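Local coordinates for okadaic acid binding protein 2-alpha (Halichondria okadai, PDB 4WRI) that binds the polyether toxin okadaic acid inside a largely helical fold and probably serves the sponge in accumulating this cytotoxin, at residues K16-F21 against L84-Y89; V69-L74 against W94-S99; Q169-T174 against H181-V186. All blocks are in the same frame, centred on the assembly; numbering follows the deposited sequence.

Overall arrangement
Starting from the N terminus, helix 11-27 supplies K16-F21, and contact 1 closes a long loop when the chain returns with strand 84-85 and the start of helix 86-96. Contact 2 opens inside that loop, at the end of helix 61-72, and closes beyond it at W94-S99, so contacts 1 and 2 cross. They share helix 86-96 and touch where Tyr89 meets His71. Contact 3 follows in series: helix 169-174 folds against the nearby loop H181-V186. It returns to contact 1 through Lys16 and Val20, which touch Phe172. Together the three tie four helices and a C-terminal loop beside the bound okadaic acid.

Contact 1 (K16-F21 against L84-Y89); sequences KMRTVF and LTESQY
Phe21 of helix 11-27 packs onto the strand-to-helix junction at Leu84-Tyr89, in a layout consistent with a pair of EF-hand-like helix-loop-helix units: strand 84-85 pairs antiparallel with 33-34, and helix 86-96 starts directly after it. Thr85 is the N-cap, its OG1 accepting a weak bond from Gln88 N (3.3 Å). With CG anti to the backbone N (chi1 -172°), Phe21 sends its ring across the first turn of this helix. Glu86 CA lies over one face, 3.7 Å from the ring centroid, a CH-pi contact, while Leu84 O sits at the ring edge, 3.5 Å from Phe21 CZ. The Tyr89 ring is slid aside from that of Phe21, with centroids 5.8 Å apart and planes at 30°, so the closest touch is Phe21 CD1 to Tyr89 CB (3.4 Å). Farther out, the side chain of Val20 crosses that of Tyr89 at about a right angle, its CG1 3.4 Å from Tyr89 OH. Arg18 and Glu86 meet through the aliphatic CD of Arg18, 3.2 Å from Glu86 OE1. Their charged ends pair with others instead, Arg18 with the C-terminal carboxylate of Asp192 and Glu86 with Arg22. Tyr89 OH bonds His71 of helix 61-72 and its ring meets Trp24 edge-to-face, and Met17 and Val20 lean on Phe172 and Phe173 of helix 169-174.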
loop_
_atom_site.group_PDB
_atom_site.type_symbol
_atom_site.label_atom_id
_atom_site.label_comp_id
_atom_site.label_asym_id
_atom_site.label_seq_id
_atom_site.Cartn_x
_atom_site.Cartn_y
_atom_site.Cartn_z
ATOM N N LYS A 16 -4.864 10.320 -2.976
ATOM C CA LYS A 16 -4.513 8.907 -2.899
ATOM C C LYS A 16 -3.325 8.697 -1.932
ATOM O O LYS A 16 -3.345 7.741 -1.122
ATOM C CB LYS A 16 -4.220 8.331 -4.285
ATOM C CG LYS A 16 -5.452 8.183 -5.171
ATOM C CD LYS A 16 -5.131 7.469 -6.482
ATOM C CE LYS A 16 -4.163 8.241 -7.383
ATOM N NZ LYS A 16 -3.887 7.480 -8.651
ATOM N N MET A 17 -2.314 9.562 -1.969
ATOM C CA MET A 17 -1.172 9.367 -1.079
ATOM C C MET A 17 -1.528 9.632 0.380
ATOM O O MET A 17 -1.011 8.952 1.280
ATOM C CB MET A 17 0.042 10.175 -1.526
ATOM C CG MET A 17 0.580 9.733 -2.862
ATOM S SD MET A 17 1.034 7.970 -2.995
ATOM C CE MET A 17 -0.377 7.246 -3.848
ATOM N N ARG A 18 -2.418 10.582 0.645
ATOM C CA ARG A 18 -2.929 10.757 2.002
ATOM C C ARG A 18 -3.656 9.495 2.449
ATOM O O ARG A 18 -3.665 9.156 3.635
ATOM C CB ARG A 18 -3.867 11.967 2.101
ATOM C CG ARG A 18 -3.151 13.301 1.898
ATOM C CD ARG A 18 -4.058 14.461 2.326
ATOM N NE ARG A 18 -5.188 14.671 1.420
ATOM C CZ ARG A 18 -5.125 15.335 0.260
ATOM N NH1 ARG A 18 -3.979 15.840 -0.188
ATOM N NH2 ARG A 18 -6.241 15.472 -0.452
ATOM N N THR A 19 -4.267 8.786 1.503
ATOM C CA THR A 19 -4.987 7.551 1.825
ATOM C C THR A 19 -3.998 6.440 2.217
ATOM O O THR A 19 -4.291 5.615 3.063
ATOM C CB THR A 19 -5.887 7.138 0.642
ATOM O OG1 THR A 19 -6.839 8.196 0.399
ATOM C CG2 THR A 19 -6.640 5.841 0.915
ATOM N N VAL A 20 -2.827 6.430 1.597
ATOM C CA VAL A 20 -1.762 5.523 2.010
ATOM C C VAL A 20 -1.279 5.847 3.421
ATOM O O VAL A 20 -1.073 4.953 4.238
ATOM C CB VAL A 20 -0.565 5.637 1.060
ATOM C CG1 VAL A 20 0.600 4.778 1.548
ATOM C CG2 VAL A 20 -0.959 5.242 -0.366
ATOM N N PHE A 21 -1.071 7.129 3.707
ATOM C CA PHE A 21 -0.426 7.556 4.947
ATOM C C PHE A 21 -1.359 7.441 6.151
ATOM O O PHE A 21 -0.900 7.153 7.278
ATOM C CB PHE A 21 0.059 9.002 4.788
ATOM C CG PHE A 21 0.914 9.500 5.926
ATOM C CD1 PHE A 21 2.289 9.293 5.932
ATOM C CD2 PHE A 21 0.344 10.184 6.990
ATOM C CE1 PHE A 21 3.096 9.795 6.966
ATOM C CE2 PHE A 21 1.155 10.687 8.041
ATOM C CZ PHE A 21 2.517 10.487 8.024
ATOM N N LEU A 84 8.211 12.066 10.259
ATOM C CA LEU A 84 7.789 12.291 8.878
ATOM C C LEU A 84 6.321 12.690 8.858
ATOM O O LEU A 84 5.453 11.934 9.291
ATOM C CB LEU A 84 8.001 11.022 8.056
ATOM C CG LEU A 84 7.558 11.096 6.600
ATOM C CD1 LEU A 84 8.474 12.021 5.793
ATOM C CD2 LEU A 84 7.565 9.681 6.028
ATOM N N THR A 85 6.032 13.891 8.362
ATOM C CA THR A 85 4.654 14.371 8.356
ATOM C C THR A 85 3.857 13.871 7.157
ATOM O O THR A 85 4.436 13.464 6.159
ATOM C CB THR A 85 4.580 15.913 8.356
ATOM O OG1 THR A 85 5.128 16.431 7.129
ATOM C CG2 THR A 85 5.331 16.497 9.549
ATOM N N GLU A 86 2.535 13.972 7.242
ATOM C CA GLU A 86 1.681 13.555 6.132
ATOM C C GLU A 86 2.034 14.259 4.819
ATOM O O GLU A 86 2.210 13.611 3.792
ATOM C CB GLU A 86 0.218 13.821 6.468
ATOM C CG GLU A 86 -0.762 13.455 5.367
ATOM C CD GLU A 86 -2.136 13.983 5.683
ATOM O OE1 GLU A 86 -2.549 14.994 5.087
ATOM O OE2 GLU A 86 -2.817 13.401 6.557
ATOM N N SER A 87 2.178 15.581 4.853
ATOM C CA SER A 87 2.416 16.294 3.598
ATOM C C SER A 87 3.782 15.959 3.043
ATOM O O SER A 87 3.991 15.912 1.819
ATOM C CB SER A 87 2.262 17.794 3.808
ATOM O OG SER A 87 3.276 18.296 4.655
ATOM N N GLN A 88 4.721 15.680 3.936
ATOM C CA GLN A 88 6.052 15.301 3.493
ATOM C C GLN A 88 6.038 13.923 2.833
ATOM O O GLN A 88 6.719 13.709 1.823
ATOM C CB GLN A 88 7.048 15.323 4.647
ATOM C CG GLN A 88 8.485 15.217 4.179
ATOM C CD GLN A 88 8.859 16.339 3.267
ATOM O OE1 GLN A 88 8.739 17.511 3.636
ATOM N NE2 GLN A 88 9.332 16.006 2.074
ATOM N N TYR A 89 5.280 12.980 3.395
ATOM C CA TYR A 89 5.193 11.692 2.754
ATOM C C TYR A 89 4.667 11.854 1.339
ATOM O O TYR A 89 5.167 11.211 0.416
ATOM C CB TYR A 89 4.284 10.733 3.533
ATOM C CG TYR A 89 4.049 9.473 2.721
ATOM C CD1 TYR A 89 5.059 8.519 2.559
ATOM C CD2 TYR A 89 2.840 9.270 2.044
ATOM C CE1 TYR A 89 4.863 7.391 1.750
ATOM C CE2 TYR A 89 2.635 8.147 1.246
ATOM C CZ TYR A 89 3.655 7.220 1.103
ATOM O OH TYR A 89 3.468 6.125 0.302
#

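Contact 2 (V69-L74 against W94-S99)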
loop_
_atom_site.group_PDB
_atom_site.type_symbol
_atom_site.label_atom_id
_atom_site.label_comp_id
_atom_site.label_asym_id
_atom_site.label_seq_id
_atom_site.Cartn_x
_atom_site.Cartn_y
_atom_site.Cartn_z
ATOM N N VAL A 69 13.171 3.493 5.635
ATOM C CA VAL A 69 14.312 4.120 4.975
ATOM C C VAL A 69 14.042 4.309 3.484
ATOM O O VAL A 69 14.169 5.410 2.957
ATOM C CB VAL A 69 15.608 3.280 5.179
ATOM C CG1 VAL A 69 16.789 3.882 4.402
ATOM C CG2 VAL A 69 15.932 3.190 6.650
ATOM N N ASN A 70 13.664 3.241 2.792
ATOM C CA ASN A 70 13.597 3.268 1.331
ATOM C C ASN A 70 12.312 3.812 0.720
ATOM O O ASN A 70 12.349 4.522 -0.287
ATOM C CB ASN A 70 13.880 1.871 0.755
ATOM C CG ASN A 70 15.303 1.422 0.990
ATOM O OD1 ASN A 70 16.232 2.226 1.001
ATOM N ND2 ASN A 70 15.487 0.120 1.159
ATOM N N HIS A 71 11.171 3.472 1.304
ATOM C CA HIS A 71 9.891 3.925 0.758
ATOM C C HIS A 71 9.529 5.293 1.300
ATOM O O HIS A 71 9.211 6.218 0.534
ATOM C CB HIS A 71 8.764 2.931 1.082
ATOM C CG HIS A 71 7.409 3.357 0.591
ATOM N ND1 HIS A 71 6.876 2.936 -0.610
ATOM C CD2 HIS A 71 6.475 4.174 1.148
ATOM C CE1 HIS A 71 5.676 3.473 -0.772
ATOM N NE2 HIS A 71 5.416 4.241 0.276
ATOM N N CYS A 72 9.564 5.428 2.618
ATOM C CA CYS A 72 9.140 6.680 3.233
ATOM C C CYS A 72 10.138 7.815 3.125
ATOM O O CYS A 72 9.730 8.972 3.064
ATOM C CB CYS A 72 8.812 6.461 4.700
ATOM S SG CYS A 72 7.380 5.431 4.963
ATOM N N ASN A 73 11.421 7.490 3.119
ATOM C CA ASN A 73 12.467 8.503 3.246
ATOM C C ASN A 73 13.492 8.454 2.134
ATOM O O ASN A 73 14.617 8.931 2.319
ATOM C CB ASN A 73 13.149 8.384 4.601
ATOM C CG ASN A 73 12.257 8.852 5.724
ATOM O OD1 ASN A 73 11.802 8.060 6.557
ATOM N ND2 ASN A 73 11.959 10.141 5.734
ATOM N N LEU A 74 13.112 7.893 0.986
ATOM C CA LEU A 74 13.865 8.012 -0.263
ATOM C C LEU A 74 15.254 7.406 -0.196
ATOM O O LEU A 74 16.152 7.826 -0.940
ATOM C CB LEU A 74 13.941 9.479 -0.719
ATOM C CG LEU A 74 12.572 10.145 -0.916
ATOM C CD1 LEU A 74 12.669 11.631 -1.305
ATOM C CD2 LEU A 74 11.771 9.346 -1.947
ATOM N N TRP A 94 6.006 11.401 -4.322
ATOM C CA TRP A 94 6.073 11.976 -5.665
ATOM C C TRP A 94 7.445 11.723 -6.294
ATOM O O TRP A 94 7.538 11.321 -7.459
ATOM C CB TRP A 94 5.734 13.460 -5.607
ATOM C CG TRP A 94 5.696 14.169 -6.935
ATOM C CD1 TRP A 94 6.460 15.237 -7.306
ATOM C CD2 TRP A 94 4.856 13.865 -8.061
ATOM N NE1 TRP A 94 6.136 15.622 -8.582
ATOM C CE2 TRP A 94 5.161 14.799 -9.074
ATOM C CE3 TRP A 94 3.872 12.901 -8.309
ATOM C CZ2 TRP A 94 4.517 14.802 -10.321
ATOM C CZ3 TRP A 94 3.232 12.897 -9.563
ATOM C CH2 TRP A 94 3.556 13.848 -10.543
ATOM N N LEU A 95 8.509 11.950 -5.526
ATOM C CA LEU A 95 9.847 11.639 -6.011
ATOM C C LEU A 95 10.004 10.138 -6.228
ATOM O O LEU A 95 10.586 9.702 -7.222
ATOM C CB LEU A 95 10.918 12.145 -5.039
ATOM C CG LEU A 95 11.425 13.576 -5.286
ATOM C CD1 LEU A 95 10.299 14.594 -5.280
ATOM C CD2 LEU A 95 12.506 13.953 -4.271
ATOM N N LEU A 96 9.450 9.342 -5.314
ATOM C CA LEU A 96 9.641 7.895 -5.352
ATOM C C LEU A 96 9.062 7.262 -6.622
ATOM O O LEU A 96 9.686 6.370 -7.219
ATOM C CB LEU A 96 9.013 7.244 -4.121
ATOM C CG LEU A 96 9.182 5.738 -3.952
ATOM C CD1 LEU A 96 10.633 5.394 -3.682
ATOM C CD2 LEU A 96 8.288 5.246 -2.825
ATOM N N ILE A 97 7.891 7.719 -7.051
ATOM C CA ILE A 97 7.240 7.063 -8.181
ATOM C C ILE A 97 7.930 7.442 -9.490
ATOM O O ILE A 97 7.623 6.861 -10.536
ATOM C CB ILE A 97 5.716 7.353 -8.269
ATOM C CG1 ILE A 97 5.442 8.816 -8.611
ATOM C CG2 ILE A 97 4.991 6.915 -6.985
ATOM C CD1 ILE A 97 4.003 9.089 -8.917
ATOM N N HIS A 98 8.844 8.422 -9.442
ATOM C CA HIS A 98 9.634 8.756 -10.621
ATOM C C HIS A 98 10.928 7.958 -10.702
ATOM O O HIS A 98 11.654 8.057 -11.692
ATOM C CB HIS A 98 9.901 10.261 -10.700
ATOM C CG HIS A 98 8.684 11.060 -11.028
ATOM N ND1 HIS A 98 7.735 11.396 -10.087
ATOM C CD2 HIS A 98 8.234 11.557 -12.205
ATOM C CE1 HIS A 98 6.761 12.072 -10.665
ATOM N NE2 HIS A 98 7.041 12.189 -11.950
ATOM N N SER A 99 11.216 7.162 -9.676
ATOM C CA SER A 99 12.403 6.325 -9.691
ATOM C C SER A 99 12.225 5.187 -10.684
ATOM O O SER A 99 11.155 4.582 -10.756
ATOM C CB SER A 99 12.695 5.761 -8.302
ATOM O OG SER A 99 13.600 4.675 -8.390
#
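Leu95 and Leu96 of helix 86-96 face His71 of helix 61-72 and Leu74 just after it. Ahead of them, Trp94 turns away from this interface, its NE1 bonded to the backbone O of the dimethyl-lysine at position 7, while its own carbonyl is taken up by His98. Leu95 then contributes one methyl, CD2, which meets Leu74 CD1 at 3.8 Å as the two side chains cross at about a right angle. Leu96 does most of the work. Its CG stands anti to the backbone N (chi1 -177°), which sends the two methyls to different partners. CD2 lies over a face of the His71 imidazole, 3.9 Å from the ring centroid and 28° off the normal, a CH-pi contact. CD1 approaches Asn70 O at 3.9 Å, and Leu96 CB receives Leu74 CD2 at 4.1 Å. Beyond Leu96 the chain makes a type I turn to Ser99, closed by Ser99 N to Leu96 O (3.0 Å). Within it His98 folds back: its ND1 donates to Trp94 O at 2.6 Å with the acceptor in the imidazole plane, and its CE1 lies over the Trp94 ring. Across the two segments, then, the cohesion is apolar and no hydrogen bond joins them. His71 O is buried without a partner in the model, 3.6 Å from Leu96 CD2, a likely polar cost. The methyl over the His71 face, together with the bond between His71 NE2 and Tyr89 OH and the stacked ring of His67, probably helps fix the imidazole beside the bound okadaic acid.

Contact 3 (Q169-T174 against H181-V186). With OKA (okadaic acid), chain B.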
loop_
_atom_site.group_PDB
_atom_site.type_symbol
_atom_site.label_atom_id
_atom_site.label_comp_id
_atom_site.label_asym_id
_atom_site.label_seq_id
_atom_site.Cartn_x
_atom_site.Cartn_y
_atom_site.Cartn_z
ATOM N N GLN A 169 -2.694 -1.841 -8.288
ATOM C CA GLN A 169 -1.867 -1.096 -7.361
ATOM C C GLN A 169 -0.958 -0.083 -8.073
ATOM O O GLN A 169 -0.731 1.041 -7.570
ATOM C CB GLN A 169 -1.059 -2.090 -6.547
ATOM C CG GLN A 169 -0.119 -1.474 -5.579
ATOM C CD GLN A 169 0.528 -2.561 -4.778
ATOM O OE1 GLN A 169 0.084 -2.849 -3.663
ATOM N NE2 GLN A 169 1.532 -3.232 -5.366
ATOM N N LEU A 170 -0.434 -0.453 -9.241
ATOM C CA LEU A 170 0.442 0.452 -9.972
ATOM C C LEU A 170 -0.378 1.645 -10.472
ATOM O O LEU A 170 0.088 2.790 -10.402
ATOM C CB LEU A 170 1.148 -0.278 -11.117
ATOM C CG LEU A 170 2.175 0.598 -11.827
ATOM C CD1 LEU A 170 3.278 0.992 -10.864
ATOM C CD2 LEU A 170 2.726 -0.178 -13.017
ATOM N N PHE A 171 -1.597 1.399 -10.955
ATOM C CA PHE A 171 -2.506 2.490 -11.307
ATOM C C PHE A 171 -2.717 3.416 -10.116
ATOM O O PHE A 171 -2.626 4.649 -10.220
ATOM C CB PHE A 171 -3.853 1.937 -11.788
ATOM C CG PHE A 171 -4.914 2.990 -11.998
ATOM C CD1 PHE A 171 -5.665 3.481 -10.939
ATOM C CD2 PHE A 171 -5.158 3.496 -13.274
ATOM C CE1 PHE A 171 -6.644 4.449 -11.130
ATOM C CE2 PHE A 171 -6.149 4.463 -13.469
ATOM C CZ PHE A 171 -6.876 4.941 -12.400
ATOM N N PHE A 172 -3.027 2.835 -8.969
ATOM C CA PHE A 172 -3.283 3.626 -7.774
ATOM C C PHE A 172 -2.093 4.536 -7.443
ATOM O O PHE A 172 -2.275 5.719 -7.137
ATOM C CB PHE A 172 -3.618 2.708 -6.592
ATOM C CG PHE A 172 -3.770 3.454 -5.314
ATOM C CD1 PHE A 172 -4.987 3.981 -4.950
ATOM C CD2 PHE A 172 -2.670 3.667 -4.485
ATOM C CE1 PHE A 172 -5.120 4.716 -3.774
ATOM C CE2 PHE A 172 -2.803 4.397 -3.336
ATOM C CZ PHE A 172 -4.022 4.925 -2.968
ATOM N N PHE A 173 -0.882 3.991 -7.487
ATOM C CA PHE A 173 0.292 4.758 -7.069
ATOM C C PHE A 173 0.777 5.764 -8.098
ATOM O O PHE A 173 1.533 6.657 -7.754
ATOM C CB PHE A 173 1.452 3.843 -6.633
ATOM C CG PHE A 173 1.403 3.474 -5.174
ATOM C CD1 PHE A 173 1.891 4.349 -4.207
ATOM C CD2 PHE A 173 0.865 2.263 -4.774
ATOM C CE1 PHE A 173 1.841 4.015 -2.852
ATOM C CE2 PHE A 173 0.798 1.929 -3.416
ATOM C CZ PHE A 173 1.280 2.813 -2.465
ATOM N N THR A 174 0.322 5.666 -9.345
ATOM C CA THR A 174 0.880 6.516 -10.402
ATOM C C THR A 174 -0.121 7.342 -11.205
ATOM O O THR A 174 0.241 8.420 -11.676
ATOM C CB THR A 174 1.730 5.720 -11.396
ATOM O OG1 THR A 174 0.902 4.782 -12.094
ATOM C CG2 THR A 174 2.877 4.979 -10.683
ATOM N N HIS A 181 -12.106 5.328 -12.051
ATOM C CA HIS A 181 -11.773 3.900 -12.230
ATOM C C HIS A 181 -11.737 3.155 -10.894
ATOM O O HIS A 181 -11.261 3.699 -9.903
ATOM C CB HIS A 181 -10.425 3.722 -12.919
ATOM C CG HIS A 181 -10.210 2.342 -13.456
ATOM N ND1 HIS A 181 -9.850 1.266 -12.664
ATOM C CD2 HIS A 181 -10.366 1.852 -14.709
ATOM C CE1 HIS A 181 -9.761 0.186 -13.416
ATOM N NE2 HIS A 181 -10.074 0.511 -14.659
ATOM N N PRO A 182 -12.258 1.912 -10.845
ATOM C CA PRO A 182 -12.229 1.172 -9.577
ATOM C C PRO A 182 -10.825 0.928 -8.988
ATOM O O PRO A 182 -10.766 0.728 -7.781
ATOM C CB PRO A 182 -12.898 -0.158 -9.945
ATOM C CG PRO A 182 -13.870 0.255 -11.021
ATOM C CD PRO A 182 -13.135 1.254 -11.836
ATOM N N PHE A 183 -9.765 0.985 -9.788
ATOM C CA PHE A 183 -8.428 0.748 -9.254
ATOM C C PHE A 183 -8.039 1.863 -8.275
ATOM O O PHE A 183 -7.097 1.700 -7.498
ATOM C CB PHE A 183 -7.384 0.630 -10.358
ATOM C CG PHE A 183 -7.504 -0.607 -11.206
ATOM C CD1 PHE A 183 -8.341 -1.659 -10.859
ATOM C CD2 PHE A 183 -6.730 -0.725 -12.350
ATOM C CE1 PHE A 183 -8.411 -2.793 -11.666
ATOM C CE2 PHE A 183 -6.804 -1.841 -13.157
ATOM C CZ PHE A 183 -7.646 -2.885 -12.811
ATOM N N ASN A 184 -8.753 2.983 -8.290
ATOM C CA ASN A 184 -8.573 4.018 -7.277
ATOM C C ASN A 184 -8.789 3.507 -5.861
ATOM O O ASN A 184 -8.331 4.137 -4.906
ATOM C CB ASN A 184 -9.519 5.200 -7.527
ATOM C CG ASN A 184 -9.038 6.092 -8.637
ATOM O OD1 ASN A 184 -8.007 6.766 -8.514
ATOM N ND2 ASN A 184 -9.770 6.100 -9.750
ATOM N N TYR A 185 -9.488 2.380 -5.729
ATOM C CA TYR A 185 -9.913 1.899 -4.429
ATOM C C TYR A 185 -9.154 0.658 -3.978
ATOM O O TYR A 185 -9.607 -0.029 -3.077
ATOM C CB TYR A 185 -11.440 1.668 -4.422
ATOM C CG TYR A 185 -12.126 2.939 -4.862
ATOM C CD1 TYR A 185 -12.025 4.081 -4.089
ATOM C CD2 TYR A 185 -12.760 3.028 -6.094
ATOM C CE1 TYR A 185 -12.574 5.280 -4.499
ATOM C CE2 TYR A 185 -13.336 4.240 -6.517
ATOM C CZ TYR A 185 -13.235 5.342 -5.699
ATOM O OH TYR A 185 -13.775 6.565 -6.077
ATOM N N VAL A 186 -7.973 0.438 -4.541
ATOM C CA VAL A 186 -7.181 -0.741 -4.187
ATOM C C VAL A 186 -6.756 -0.716 -2.721
ATOM O O VAL A 186 -6.518 -1.768 -2.144
ATOM C CB VAL A 186 -5.968 -0.882 -5.128
ATOM C CG1 VAL A 186 -4.893 0.119 -4.752
ATOM C CG2 VAL A 186 -5.420 -2.319 -5.093
HETATM C C1 OKA B . 0.606 -3.783 5.126
HETATM C C2 OKA B . 0.761 -5.313 5.298
HETATM C C3 OKA B . 1.480 -5.901 4.085
HETATM C C4 OKA B . 2.879 -5.295 3.839
HETATM C C5 OKA B . 3.457 -5.868 2.553
HETATM C C6 OKA B . 4.921 -5.456 2.388
HETATM C C7 OKA B . 5.722 -5.808 3.664
HETATM C C8 OKA B . 5.036 -5.174 4.862
HETATM C C9 OKA B . 5.691 -5.627 6.135
HETATM C C10 OKA B . 5.987 -4.739 7.101
HETATM C C11 OKA B . 5.754 -3.268 6.959
HETATM C C12 OKA B . 4.756 -3.036 5.790
HETATM C C13 OKA B . 4.784 -1.564 5.349
HETATM C C14 OKA B . 3.742 -1.360 4.223
HETATM C C15 OKA B . 4.162 -1.027 3.002
HETATM C C16 OKA B . 3.114 -0.879 1.934
HETATM C C17 OKA B . 3.153 0.439 1.117
HETATM C C18 OKA B . 2.861 0.001 -0.330
HETATM C C19 OKA B . 2.774 -1.557 -0.228
HETATM C C20 OKA B . 3.266 -2.240 -1.434
HETATM C C21 OKA B . 3.090 -3.770 -1.242
HETATM C C22 OKA B . 1.610 -4.022 -0.962
HETATM C C23 OKA B . 1.188 -3.216 0.278
HETATM C C24 OKA B . -0.341 -3.430 0.533
HETATM C C25 OKA B . -0.514 -4.929 0.626
HETATM C C26 OKA B . 0.064 -5.746 -0.473
HETATM C C27 OKA B . -0.782 -5.646 -1.762
HETATM C C28 OKA B . -2.139 -6.320 -1.509
HETATM C C29 OKA B . -3.027 -6.468 -2.756
HETATM C C30 OKA B . -4.384 -7.046 -2.255
HETATM C C31 OKA B . -4.351 -8.453 -1.708
HETATM C C32 OKA B . -5.755 -8.983 -1.414
HETATM C C33 OKA B . -6.771 -8.692 -2.513
HETATM C C34 OKA B . -6.580 -7.257 -3.030
HETATM C C35 OKA B . -7.410 -7.127 -4.354
HETATM C C36 OKA B . -7.457 -5.647 -4.719
HETATM C C37 OKA B . -8.030 -4.887 -3.557
HETATM C C38 OKA B . -7.234 -5.074 -2.291
HETATM C C39 OKA B . -3.602 -9.419 -2.626
HETATM C C40 OKA B . -3.285 -5.082 -3.363
HETATM C C41 OKA B . -1.137 -5.518 1.610
HETATM C C42 OKA B . 4.384 -0.651 6.493
HETATM C C43 OKA B . 6.615 -5.306 8.345
HETATM C C44 OKA B . -0.610 -5.953 5.470
HETATM O O1 OKA B . 0.067 -3.426 4.077
HETATM O O2 OKA B . 1.025 -3.030 6.009
HETATM O O3 OKA B . 1.526 -5.578 6.466
HETATM O O4 OKA B . 3.704 -5.643 4.960
HETATM O O5 OKA B . 7.085 -5.338 3.502
HETATM O O6 OKA B . 5.100 -3.757 4.694
HETATM O O7 OKA B . 3.433 -1.846 0.978
HETATM O O8 OKA B . 1.368 -1.835 0.008
HETATM O O9 OKA B . 1.437 -5.425 -0.742
HETATM O O10 OKA B . -0.727 -2.736 1.657
HETATM O O11 OKA B . -0.088 -6.345 -2.784
HETATM O O12 OKA B . -5.289 -6.967 -3.396
HETATM O O13 OKA B . -7.135 -6.508 -1.979
#
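Phe171 and Phe172, neighbours on helix 169-174, fit against the short 3-10 turn Pro182-Asn184 and its flanks. Each has CG anti to the backbone N (chi1 172° for Phe171), which swings both rings outward onto the loop. Phe171 joins His181 and Phe183 in an aromatic cluster. The edge of Phe183 points at the face of Phe171 in an offset edge-to-face pair, planes at 74° and centroids 6.0 Å apart. Because CB of Phe183 points at the helix while its ring leads off, the tightest touch is Phe171 CD1 to Phe183 CB (3.4 Å). His181 is placed by its own turn: ND1 accepts from Phe183 N at 2.9 Å, in the imidazole plane, and CE1 lies over the centre of the Phe183 ring. The Asn184 amide, at the edge of the Phe171 ring, donates from ND2 to a lone pair of His181 O at 2.8 Å, an oxygen shared with Asn184 N; ND2 also bonds Asn178 O, and OD1 takes a bond from His12. Phe172 presents its ring edge to Asn184 O, 3.3 Å from CD1. Val186 places CG1 between its backbone N and carbonyl carbon (chi1 76°), which drives this methyl to 3.4 Å from Phe172 CB and leaves CG2 turned to okadaic acid, 3.9 Å from its C40. On the helix side Gln169, extended to its amide, brings OE1 to 3.3 Å from C22 of the toxin, and its NE2 bonds Ser110, itself a ligand partner. No hydrogen bond crosses between the segments, so aromatic and methyl packing holds them together. The bond from Phe183 N would disfavour a proton on His181 ND1, while Val186, Gln169 and Phe173 offer the toxin mainly van der Waals contact.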